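Local coordinates for protein endo-n-acetyl-beta-d-glucosaminidase (Hypocrea jecorina, PDB 4AC1) that probably hydrolyses the chitobiose core of N-linked glycans as a family 18 endo-beta-N-acetylglucosaminidase, a fungal enzyme responsible for deglycosylating cellulases, at residues T94-D99 and Q128-Q133; T188-Y191 and S196-D199; H105-L110 and A140-D145; A158-L161 and S165-S168. One frame throughout, in Å; residues are numbered along the deposited sequence.

Contact 1 of 4, residues T94-D99 and Q128-Q133; sequences TLDSPD and QPMSQQ
The carboxylate of D96 faces the start of helix 132-146 and takes S131 in a two-pronged grip, one oxygen for the hydroxyl and the other for the amide. OG of S131 donates to D96 OD1 at 2.7 Å, meeting the syn lone pair of that oxygen, on the side of its sister oxygen. The backbone N of S131 reaches D96 OD2 at 2.9 Å with an almost straight N-H...O angle of 169°, again from the syn side, although it stands 35° out of the carboxylate plane. The two bonds together fix the rotation of the carboxylate. A chi1 of -151° turns D96 CG roughly anti to its own backbone N and out toward the serine. Here a side chain from one beta/alpha loop of the (beta/alpha)8 barrel grips the N-cap residue of the next helix: S131 OG also accepts from the amide of G134, and the helix start would be expected to favour a negative group nearby. M130 supplies the apolar half. Its fully extended chain runs past the carboxylate, CG lying 3.6 Å from D96 CG, and carries the terminal methyl to the backbone and base of L95; M130 CE sits 3.6 Å from L95 O and 4.1 Å from L95 CB. F90 and I135 also touch the methionine, while L138 and Y106 pack on L95. A water lies 2.7 Å from D96 OD2 and 2.8 Å from P129 O. Farther along the loop, R137 of helix 132-146 donates through NH2 to S97 O, tying a second point of 94-99 to that helix.

Contact 2 of 4, residues T188-Y191 and S196-D199; sequences TQFY and SMAD. With ACT (acetate ion), chain D.
F190 and M197 form a Met-aromatic contact just beyond strand 185-189 of the (beta/alpha)8 barrel, where the chain leaves the sheet through an inverse gamma turn centred on F190. The sulfur interaction is nearly ideal in its centring: M197 SD lies 3.8 Å from the centroid of the F190 ring and only 5° off the ring normal. Bends at both chi2 (-62°) and chi3 (-70°) fold the thioether back over the ring. On the same face, M197 CG makes a CH-pi contact, coming within 3.7 Å of F190 CG. At the ring edge, close to its plane, S196 N approaches F190 CD2, while its hydrogen bond goes to OD2 of D202. Y203 and I206 of helix 201-208 also pack against F190.

No direct hydrogen bond joins 188-191 to 196-199; a water does the work, donating to F190 O and accepting from M197 N at 2.9 Å. S196 OG accepts from A198 N within its own segment, an ST turn.

The ligand side belongs to 188-191. Q189, together with E127, binds a zinc ion, and an acetate, probably from the crystallisation liquor, rests beside it. Q189 CB lies over one face of the Y191 ring, offset toward the rim, and the acetate meets the ring at its edge: Y191 OH donates to acetate O at 2.6 Å.

Contact 3 of 4, residues H105-L110 and A140-D145; sequences HYYGQL and ARLRAD
One face of the Y107 ring carries the aliphatic arm of R141, whose CG makes a CH-pi contact 3.8 Å from the ring centroid, displaced toward the hydroxyl end. L142 CD2 and D145 OD2 come in at the ring edge. The guanidinium of R141 in turn has Y107 CE2 over one of its faces, but the two planes stand 48° apart, so the groups cross rather than stack. R141 reaches this position by an extended first torsion followed by a bend at chi2 (62°), which curls the chain across the ring.

A single carboxylate oxygen then gathers the polar ends. D145 OD2 accepts from Y107 OH at 2.7 Å and from R141 NE at 2.9 Å, the latter as part of an i to i+4 salt bridge. Both donors come from the same face of the carboxylate, Y107 OH from above its plane and NE on the syn side, slightly tilted. The guanidinium has a second acidic partner, since R141 NH1 forms a salt bridge with E104 OE2. L142 completes the apolar side, its CD2 3.8 Å from Y107 CE1.

Helices 100-116 and 132-146 are consecutive outer helices of the (beta/alpha)8 barrel, linked through strand 121-125. The short segments cross at -50° with their axes 11.8 Å apart, and Y107 spans the gap. L142, inward of this bridge, packs on I152 of strand 151-154 and I114 of helix 100-116.

Contact 4 of 4, residues A158-L161 and S165-S168; sequences ASAL and SNLS
The hydroxyl of S159 donates to the carbonyl oxygen of S165, OG to O 2.7 Å, and pins the two arms of a loop together. This loop follows strand 151-154 of the (beta/alpha)8 barrel and leads to helix 172-179; its first arm, 158-161, is a 3-10 turn held by L161 N bonding to A158 O. S159 OG sits between its own backbone N and carbonyl carbon, from where it meets S165 O at a C=O...O angle of 124°, tilted 26° from the carbonyl plane. The amide of A160 also comes close to S165 O, but its angle is too poor for a hydrogen bond, leaving the serine as the donor across the loop.

A160 CB packs alongside the amide group of N166, 3.5 Å from OD1, with Y172 of helix 172-179 touching both residues. The metal sites are near: D163, in the bend between the arms, binds zinc together with N209, whose ND2 donates to L161 O. N166 ND2 is taken by F170 O. The side-chain oxygen of N166 closes an Asx turn, S168 N bonding to N166 OD1 at 2.9 Å from well above the amide plane, 69° out of it.

Along the chain, contacts 1 and 3 interlace: segments 94-99 and 105-110 precede 128-133 and 140-145. Contact 1 ties the loop before helix 100-116 to the start of helix 132-146, and contact 3 packs the two helices together. Their centres lie about 13 Å apart, and L95 packs on Y106 and Y107. Contacts 4 and 2 then follow in series, their centres about 12 Å apart, where A158 N probably bonds to Q189 O and A158 and L161 pack on T188. Contact 1 joins contact 4 through a probable bond from M130 N to S168 O. Contacts 2 and 3, with centres about 31 Å apart, lie on opposite sides of the chain's centre. Contacts 1, 4 and 2 link successive loops after the strands, on the barrel side carrying E127 and Q189.

Contact 1 of 4, residues T94-D99 and Q128-Q133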
loop_
_atom_site.group_PDB
_atom_site.type_symbol
_atom_site.label_atom_id
_atom_site.label_comp_id
_atom_site.label_asym_id
_atom_site.label_seq_id
_atom_site.Cartn_x
_atom_site.Cartn_y
_atom_site.Cartn_z
ATOM N N THR A 94 7.267 7.932 18.827
ATOM C CA THR A 94 8.041 7.164 17.852
ATOM C C THR A 94 8.477 8.047 16.668
ATOM O O THR A 94 9.323 8.927 16.840
ATOM C CB THR A 94 7.304 5.875 17.415
ATOM O OG1 THR A 94 6.039 6.223 16.852
ATOM C CG2 THR A 94 7.084 4.939 18.607
ATOM N N LEU A 95 7.912 7.837 15.478
ATOM C CA LEU A 95 8.460 8.491 14.284
ATOM C C LEU A 95 8.105 9.975 14.159
ATOM O O LEU A 95 8.691 10.676 13.346
ATOM C CB LEU A 95 8.105 7.712 13.006
ATOM C CG LEU A 95 8.639 6.277 12.858
ATOM C CD1 LEU A 95 8.112 5.660 11.569
ATOM C CD2 LEU A 95 10.157 6.235 12.887
ATOM N N ASP A 96 7.161 10.446 14.977
ATOM C CA ASP A 96 6.858 11.878 15.040
ATOM C C ASP A 96 7.520 12.529 16.255
ATOM O O ASP A 96 7.115 13.617 16.659
ATOM C CB ASP A 96 5.339 12.114 15.070
ATOM C CG ASP A 96 4.921 13.437 14.445
ATOM O OD1 ASP A 96 5.718 14.038 13.706
ATOM O OD2 ASP A 96 3.765 13.837 14.686
ATOM N N SER A 97 8.537 11.883 16.829
ATOM C CA SER A 97 9.154 12.415 18.051
ATOM C C SER A 97 9.937 13.690 17.807
ATOM O O SER A 97 10.745 13.740 16.883
ATOM C CB SER A 97 10.112 11.409 18.681
ATOM O OG SER A 97 10.698 11.965 19.853
ATOM N N PRO A 98 9.745 14.706 18.679
ATOM C CA PRO A 98 10.578 15.908 18.619
ATOM C C PRO A 98 11.955 15.730 19.292
ATOM O O PRO A 98 12.781 16.657 19.280
ATOM C CB PRO A 98 9.738 16.944 19.369
ATOM C CG PRO A 98 8.982 16.161 20.363
ATOM C CD PRO A 98 8.705 14.815 19.721
ATOM N N ASP A 99 12.190 14.554 19.871
ATOM C CA ASP A 99 13.483 14.197 20.461
ATOM C C ASP A 99 14.313 13.469 19.406
ATOM O O ASP A 99 13.948 12.372 18.981
ATOM C CB ASP A 99 13.273 13.306 21.692
ATOM C CG ASP A 99 14.567 12.953 22.384
ATOM O OD1 ASP A 99 15.066 13.784 23.174
ATOM O OD2 ASP A 99 15.090 11.842 22.145
ATOM N N GLN A 128 -3.363 7.703 11.723
ATOM C CA GLN A 128 -3.537 8.582 12.893
ATOM C C GLN A 128 -2.755 9.855 12.595
ATOM O O GLN A 128 -1.892 9.836 11.719
ATOM C CB GLN A 128 -3.043 7.938 14.198
ATOM C CG GLN A 128 -3.687 6.605 14.535
ATOM C CD GLN A 128 -3.054 5.436 13.782
ATOM O OE1 GLN A 128 -1.843 5.403 13.557
ATOM N NE2 GLN A 128 -3.882 4.474 13.394
ATOM N N PRO A 129 -3.041 10.963 13.312
ATOM C CA PRO A 129 -2.356 12.217 12.969
ATOM C C PRO A 129 -0.837 12.192 13.157
ATOM O O PRO A 129 -0.332 11.684 14.171
ATOM C CB PRO A 129 -2.994 13.235 13.921
ATOM C CG PRO A 129 -4.357 12.675 14.182
ATOM C CD PRO A 129 -4.132 11.191 14.279
ATOM N N MET A 130 -0.130 12.716 12.158
ATOM C CA MET A 130 1.317 12.933 12.203
ATOM C C MET A 130 1.569 14.352 11.708
ATOM O O MET A 130 0.891 14.805 10.780
ATOM C CB MET A 130 2.055 11.922 11.313
ATOM C CG MET A 130 3.558 11.997 11.399
ATOM S SD MET A 130 4.330 10.793 10.312
ATOM C CE MET A 130 5.956 10.640 11.073
ATOM N N SER A 131 2.533 15.047 12.310
ATOM C CA SER A 131 2.838 16.424 11.920
ATOM C C SER A 131 3.372 16.476 10.505
ATOM O O SER A 131 3.929 15.493 9.997
ATOM C CB SER A 131 3.842 17.065 12.885
ATOM O OG SER A 131 5.132 16.499 12.709
ATOM N N GLN A 132 3.198 17.632 9.867
ATOM C CA GLN A 132 3.807 17.883 8.567
ATOM C C GLN A 132 5.318 17.693 8.589
ATOM O O GLN A 132 5.891 17.057 7.695
ATOM C CB GLN A 132 3.478 19.291 8.072
ATOM C CG GLN A 132 3.680 19.451 6.571
ATOM C CD GLN A 132 2.580 18.754 5.783
ATOM O OE1 GLN A 132 1.398 18.988 6.026
ATOM N NE2 GLN A 132 2.966 17.873 4.848
ATOM N N GLN A 133 5.966 18.253 9.612
ATOM C CA GLN A 133 7.411 18.132 9.735
ATOM C C GLN A 133 7.829 16.658 9.844
ATOM O O GLN A 133 8.835 16.244 9.268
ATOM C CB GLN A 133 7.911 18.902 10.955
ATOM C CG GLN A 133 9.424 18.932 11.052
ATOM C CD GLN A 133 9.938 19.505 12.356
ATOM O OE1 GLN A 133 9.170 19.788 13.274
ATOM N NE2 GLN A 133 11.257 19.662 12.448
HETATM O O HOH W 1 1.601 12.730 15.896
#

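Contact 2 of 4, residues T188-Y191 and S196-D199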
loop_
_atom_site.group_PDB
_atom_site.type_symbol
_atom_site.label_atom_id
_atom_site.label_comp_id
_atom_site.label_asym_id
_atom_site.label_seq_id
_atom_site.Cartn_x
_atom_site.Cartn_y
_atom_site.Cartn_z
ATOM N N THR A 188 -4.471 4.996 -3.046
ATOM C CA THR A 188 -5.540 5.899 -2.632
ATOM C C THR A 188 -6.784 5.105 -2.241
ATOM O O THR A 188 -7.296 4.302 -3.025
ATOM C CB THR A 188 -5.808 6.958 -3.720
ATOM O OG1 THR A 188 -4.589 7.650 -4.021
ATOM C CG2 THR A 188 -6.795 8.003 -3.254
ATOM N N GLN A 189 -7.228 5.289 -0.998
ATOM C CA GLN A 189 -8.285 4.438 -0.456
ATOM C C GLN A 189 -9.676 4.961 -0.839
ATOM O O GLN A 189 -10.201 5.879 -0.196
ATOM C CB GLN A 189 -8.136 4.296 1.064
ATOM C CG GLN A 189 -6.709 3.984 1.520
ATOM C CD GLN A 189 -6.618 3.576 2.978
ATOM O OE1 GLN A 189 -7.473 2.838 3.462
ATOM N NE2 GLN A 189 -5.597 4.044 3.684
ATOM N N PHE A 190 -10.247 4.383 -1.901
ATOM C CA PHE A 190 -11.618 4.684 -2.343
ATOM C C PHE A 190 -12.610 3.749 -1.644
ATOM O O PHE A 190 -13.303 2.933 -2.282
ATOM C CB PHE A 190 -11.763 4.557 -3.872
ATOM C CG PHE A 190 -10.999 5.599 -4.665
ATOM C CD1 PHE A 190 -9.646 5.423 -4.972
ATOM C CD2 PHE A 190 -11.645 6.743 -5.131
ATOM C CE1 PHE A 190 -8.955 6.377 -5.711
ATOM C CE2 PHE A 190 -10.964 7.702 -5.877
ATOM C CZ PHE A 190 -9.612 7.513 -6.171
ATOM N N TYR A 191 -12.672 3.868 -0.327
ATOM C CA TYR A 191 -13.558 3.048 0.492
ATOM C C TYR A 191 -13.669 3.651 1.885
ATOM O O TYR A 191 -13.067 4.697 2.152
ATOM C CB TYR A 191 -13.108 1.578 0.520
ATOM C CG TYR A 191 -11.632 1.301 0.735
ATOM C CD1 TYR A 191 -11.097 1.150 2.020
ATOM C CD2 TYR A 191 -10.787 1.063 -0.359
ATOM C CE1 TYR A 191 -9.735 0.833 2.220
ATOM C CE2 TYR A 191 -9.443 0.743 -0.177
ATOM C CZ TYR A 191 -8.921 0.630 1.104
ATOM O OH TYR A 191 -7.586 0.303 1.238
ATOM N N SER A 196 -15.133 6.846 -3.901
ATOM C CA SER A 196 -15.777 5.780 -4.656
ATOM C C SER A 196 -15.233 5.663 -6.067
ATOM O O SER A 196 -15.055 6.671 -6.759
ATOM C CB SER A 196 -17.288 5.991 -4.708
ATOM O OG SER A 196 -17.886 5.004 -5.527
ATOM N N MET A 197 -14.978 4.425 -6.475
ATOM C CA MET A 197 -14.635 4.114 -7.862
ATOM C C MET A 197 -15.852 3.698 -8.698
ATOM O O MET A 197 -15.679 3.184 -9.799
ATOM C CB MET A 197 -13.520 3.054 -7.940
ATOM C CG MET A 197 -12.132 3.580 -7.567
ATOM S SD MET A 197 -11.516 4.892 -8.652
ATOM C CE MET A 197 -11.213 3.979 -10.152
ATOM N N ALA A 198 -17.067 3.940 -8.192
ATOM C CA ALA A 198 -18.293 3.597 -8.942
ATOM C C ALA A 198 -18.556 4.543 -10.125
ATOM O O ALA A 198 -19.310 4.202 -11.036
ATOM C CB ALA A 198 -19.512 3.524 -8.020
ATOM N N ASP A 199 -17.956 5.733 -10.092
ATOM C CA ASP A 199 -17.862 6.607 -11.270
ATOM C C ASP A 199 -16.532 7.355 -11.230
ATOM O O ASP A 199 -15.760 7.219 -10.269
ATOM C CB ASP A 199 -19.075 7.559 -11.401
ATOM C CG ASP A 199 -19.218 8.524 -10.233
ATOM O OD1 ASP A 199 -18.209 9.042 -9.704
ATOM O OD2 ASP A 199 -20.385 8.806 -9.870
HETATM C C ACT D . -5.380 0.415 3.769
HETATM O O ACT D . -6.515 -0.081 3.600
HETATM O OXT ACT D . -5.148 0.895 4.901
HETATM C CH3 ACT D . -4.383 0.446 2.658
HETATM O O HOH W 2 -14.740 2.297 -4.517
#

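Contact 3 of 4, residues H105-L110 and A140-D145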
loop_
_atom_site.group_PDB
_atom_site.type_symbol
_atom_site.label_atom_id
_atom_site.label_comp_id
_atom_site.label_asym_id
_atom_site.label_seq_id
_atom_site.Cartn_x
_atom_site.Cartn_y
_atom_site.Cartn_z
ATOM N N HIS A 105 16.341 6.399 16.899
ATOM C CA HIS A 105 16.208 5.047 17.406
ATOM C C HIS A 105 15.124 4.280 16.639
ATOM O O HIS A 105 15.362 3.168 16.157
ATOM C CB HIS A 105 15.911 5.049 18.908
ATOM C CG HIS A 105 15.560 3.700 19.451
ATOM N ND1 HIS A 105 16.489 2.689 19.580
ATOM C CD2 HIS A 105 14.387 3.193 19.891
ATOM C CE1 HIS A 105 15.898 1.617 20.072
ATOM N NE2 HIS A 105 14.624 1.896 20.280
ATOM N N TYR A 106 13.935 4.867 16.537
ATOM C CA TYR A 106 12.813 4.179 15.899
ATOM C C TYR A 106 12.941 4.160 14.379
ATOM O O TYR A 106 12.639 3.143 13.739
ATOM C CB TYR A 106 11.460 4.719 16.399
ATOM C CG TYR A 106 11.265 4.411 17.860
ATOM C CD1 TYR A 106 11.100 3.097 18.284
ATOM C CD2 TYR A 106 11.307 5.419 18.822
ATOM C CE1 TYR A 106 10.952 2.789 19.627
ATOM C CE2 TYR A 106 11.170 5.117 20.173
ATOM C CZ TYR A 106 10.991 3.796 20.558
ATOM O OH TYR A 106 10.864 3.487 21.886
ATOM N N TYR A 107 13.402 5.268 13.812
ATOM C CA TYR A 107 13.707 5.286 12.387
ATOM C C TYR A 107 14.760 4.199 12.061
ATOM O O TYR A 107 14.638 3.468 11.070
ATOM C CB TYR A 107 14.167 6.672 11.887
ATOM C CG TYR A 107 14.683 6.539 10.484
ATOM C CD1 TYR A 107 13.782 6.429 9.416
ATOM C CD2 TYR A 107 16.056 6.395 10.227
ATOM C CE1 TYR A 107 14.236 6.225 8.129
ATOM C CE2 TYR A 107 16.510 6.179 8.944
ATOM C CZ TYR A 107 15.585 6.105 7.900
ATOM O OH TYR A 107 16.041 5.913 6.621
ATOM N N GLY A 108 15.783 4.080 12.912
ATOM C CA GLY A 108 16.836 3.092 12.694
ATOM C C GLY A 108 16.266 1.683 12.642
ATOM O O GLY A 108 16.700 0.859 11.840
ATOM N N GLN A 109 15.283 1.407 13.492
ATOM C CA GLN A 109 14.595 0.114 13.455
ATOM C C GLN A 109 13.877 -0.130 12.119
ATOM O O GLN A 109 13.932 -1.234 11.566
ATOM C CB GLN A 109 13.591 -0.003 14.593
ATOM C CG GLN A 109 14.187 -0.099 16.004
ATOM C CD GLN A 109 13.101 -0.298 17.042
ATOM O OE1 GLN A 109 11.938 0.009 16.795
ATOM N NE2 GLN A 109 13.467 -0.812 18.206
ATOM N N LEU A 110 13.204 0.895 11.608
ATOM C CA LEU A 110 12.523 0.779 10.313
ATOM C C LEU A 110 13.529 0.545 9.185
ATOM O O LEU A 110 13.350 -0.352 8.364
ATOM C CB LEU A 110 11.656 2.019 10.040
ATOM C CG LEU A 110 10.880 2.051 8.716
ATOM C CD1 LEU A 110 9.853 0.908 8.639
ATOM C CD2 LEU A 110 10.211 3.408 8.510
ATOM N N ALA A 140 11.901 12.182 3.367
ATOM C CA ALA A 140 13.197 12.686 2.928
ATOM C C ALA A 140 14.369 11.830 3.412
ATOM O O ALA A 140 15.329 11.599 2.675
ATOM C CB ALA A 140 13.385 14.153 3.350
ATOM N N ARG A 141 14.278 11.363 4.651
ATOM C CA ARG A 141 15.310 10.528 5.246
ATOM C C ARG A 141 15.366 9.150 4.582
ATOM O O ARG A 141 16.460 8.656 4.279
ATOM C CB ARG A 141 15.118 10.395 6.762
ATOM C CG ARG A 141 16.126 9.493 7.453
ATOM C CD ARG A 141 17.565 9.966 7.330
ATOM N NE ARG A 141 18.426 9.076 8.105
ATOM C CZ ARG A 141 18.593 9.167 9.421
ATOM N NH1 ARG A 141 17.986 10.134 10.101
ATOM N NH2 ARG A 141 19.369 8.297 10.056
ATOM N N LEU A 142 14.196 8.547 4.342
ATOM C CA LEU A 142 14.143 7.274 3.602
ATOM C C LEU A 142 14.768 7.423 2.224
ATOM O O LEU A 142 15.563 6.582 1.799
ATOM C CB LEU A 142 12.702 6.782 3.480
ATOM C CG LEU A 142 12.110 6.090 4.712
ATOM C CD1 LEU A 142 10.606 5.951 4.544
ATOM C CD2 LEU A 142 12.756 4.721 4.946
ATOM N N ARG A 143 14.410 8.503 1.526
ATOM C CA ARG A 143 14.937 8.787 0.194
ATOM C C ARG A 143 16.461 8.972 0.247
ATOM O O ARG A 143 17.196 8.490 -0.622
ATOM C CB ARG A 143 14.229 10.026 -0.376
ATOM C CG ARG A 143 14.420 10.292 -1.860
ATOM C CD ARG A 143 14.210 9.042 -2.705
ATOM N NE ARG A 143 12.802 8.684 -2.912
ATOM C CZ ARG A 143 12.430 7.496 -3.372
ATOM N NH1 ARG A 143 13.358 6.589 -3.639
ATOM N NH2 ARG A 143 11.151 7.207 -3.555
ATOM N N ALA A 144 16.927 9.683 1.265
ATOM C CA ALA A 144 18.356 9.914 1.454
ATOM C C ALA A 144 19.120 8.611 1.688
ATOM O O ALA A 144 20.157 8.383 1.068
ATOM C CB ALA A 144 18.608 10.910 2.606
ATOM N N ASP A 145 18.590 7.750 2.555
ATOM C CA ASP A 145 19.286 6.520 2.926
ATOM C C ASP A 145 19.211 5.395 1.903
ATOM O O ASP A 145 20.153 4.605 1.775
ATOM C CB ASP A 145 18.772 5.988 4.266
ATOM C CG ASP A 145 19.134 6.885 5.430
ATOM O OD1 ASP A 145 19.896 7.862 5.252
ATOM O OD2 ASP A 145 18.668 6.594 6.544
#

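Contact 4 of 4, residues A158-L161 and S165-S168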
loop_
_atom_site.group_PDB
_atom_site.type_symbol
_atom_site.label_atom_id
_atom_site.label_comp_id
_atom_site.label_asym_id
_atom_site.label_seq_id
_atom_site.Cartn_x
_atom_site.Cartn_y
_atom_site.Cartn_z
ATOM N N ALA A 158 -9.148 8.684 -0.088
ATOM C CA ALA A 158 -9.352 9.474 -1.299
ATOM C C ALA A 158 -9.649 10.954 -1.027
ATOM O O ALA A 158 -9.045 11.823 -1.651
ATOM C CB ALA A 158 -10.448 8.856 -2.161
ATOM N N SER A 159 -10.551 11.231 -0.081
ATOM C CA SER A 159 -10.935 12.603 0.260
ATOM C C SER A 159 -9.749 13.432 0.772
ATOM O O SER A 159 -9.788 14.655 0.728
ATOM C CB SER A 159 -12.092 12.620 1.262
ATOM O OG SER A 159 -11.805 11.785 2.361
ATOM N N ALA A 160 -8.699 12.782 1.267
ATOM C CA ALA A 160 -7.504 13.515 1.713
ATOM C C ALA A 160 -6.735 14.149 0.560
ATOM O O ALA A 160 -5.922 15.053 0.774
ATOM C CB ALA A 160 -6.594 12.619 2.529
ATOM N N LEU A 161 -7.011 13.686 -0.653
ATOM C CA LEU A 161 -6.411 14.256 -1.863
ATOM C C LEU A 161 -7.349 15.260 -2.543
ATOM O O LEU A 161 -7.059 15.768 -3.634
ATOM C CB LEU A 161 -6.006 13.152 -2.841
ATOM C CG LEU A 161 -5.047 12.077 -2.318
ATOM C CD1 LEU A 161 -4.607 11.181 -3.452
ATOM C CD2 LEU A 161 -3.859 12.670 -1.578
ATOM N N SER A 165 -11.766 15.058 4.197
ATOM C CA SER A 165 -11.539 14.102 5.273
ATOM C C SER A 165 -10.253 13.319 5.115
ATOM O O SER A 165 -9.972 12.776 4.044
ATOM C CB SER A 165 -12.714 13.140 5.399
ATOM O OG SER A 165 -13.909 13.879 5.532
ATOM N N ASN A 166 -9.500 13.248 6.211
ATOM C CA ASN A 166 -8.128 12.760 6.194
ATOM C C ASN A 166 -7.828 12.093 7.527
ATOM O O ASN A 166 -8.172 12.618 8.590
ATOM C CB ASN A 166 -7.215 13.970 5.954
ATOM C CG ASN A 166 -5.725 13.638 5.942
ATOM O OD1 ASN A 166 -5.301 12.486 5.788
ATOM N ND2 ASN A 166 -4.915 14.683 6.088
ATOM N N LEU A 167 -7.227 10.914 7.482
ATOM C CA LEU A 167 -6.858 10.212 8.703
ATOM C C LEU A 167 -5.480 10.591 9.227
ATOM O O LEU A 167 -5.125 10.220 10.344
ATOM C CB LEU A 167 -6.910 8.699 8.473
ATOM C CG LEU A 167 -8.220 8.061 8.019
ATOM C CD1 LEU A 167 -8.029 6.572 7.775
ATOM C CD2 LEU A 167 -9.304 8.291 9.067
ATOM N N SER A 168 -4.700 11.294 8.405
ATOM C CA SER A 168 -3.255 11.423 8.617
ATOM C C SER A 168 -2.798 12.687 9.329
ATOM O O SER A 168 -1.622 12.801 9.663
ATOM C CB SER A 168 -2.498 11.335 7.284
ATOM O OG SER A 168 -2.909 10.217 6.513
#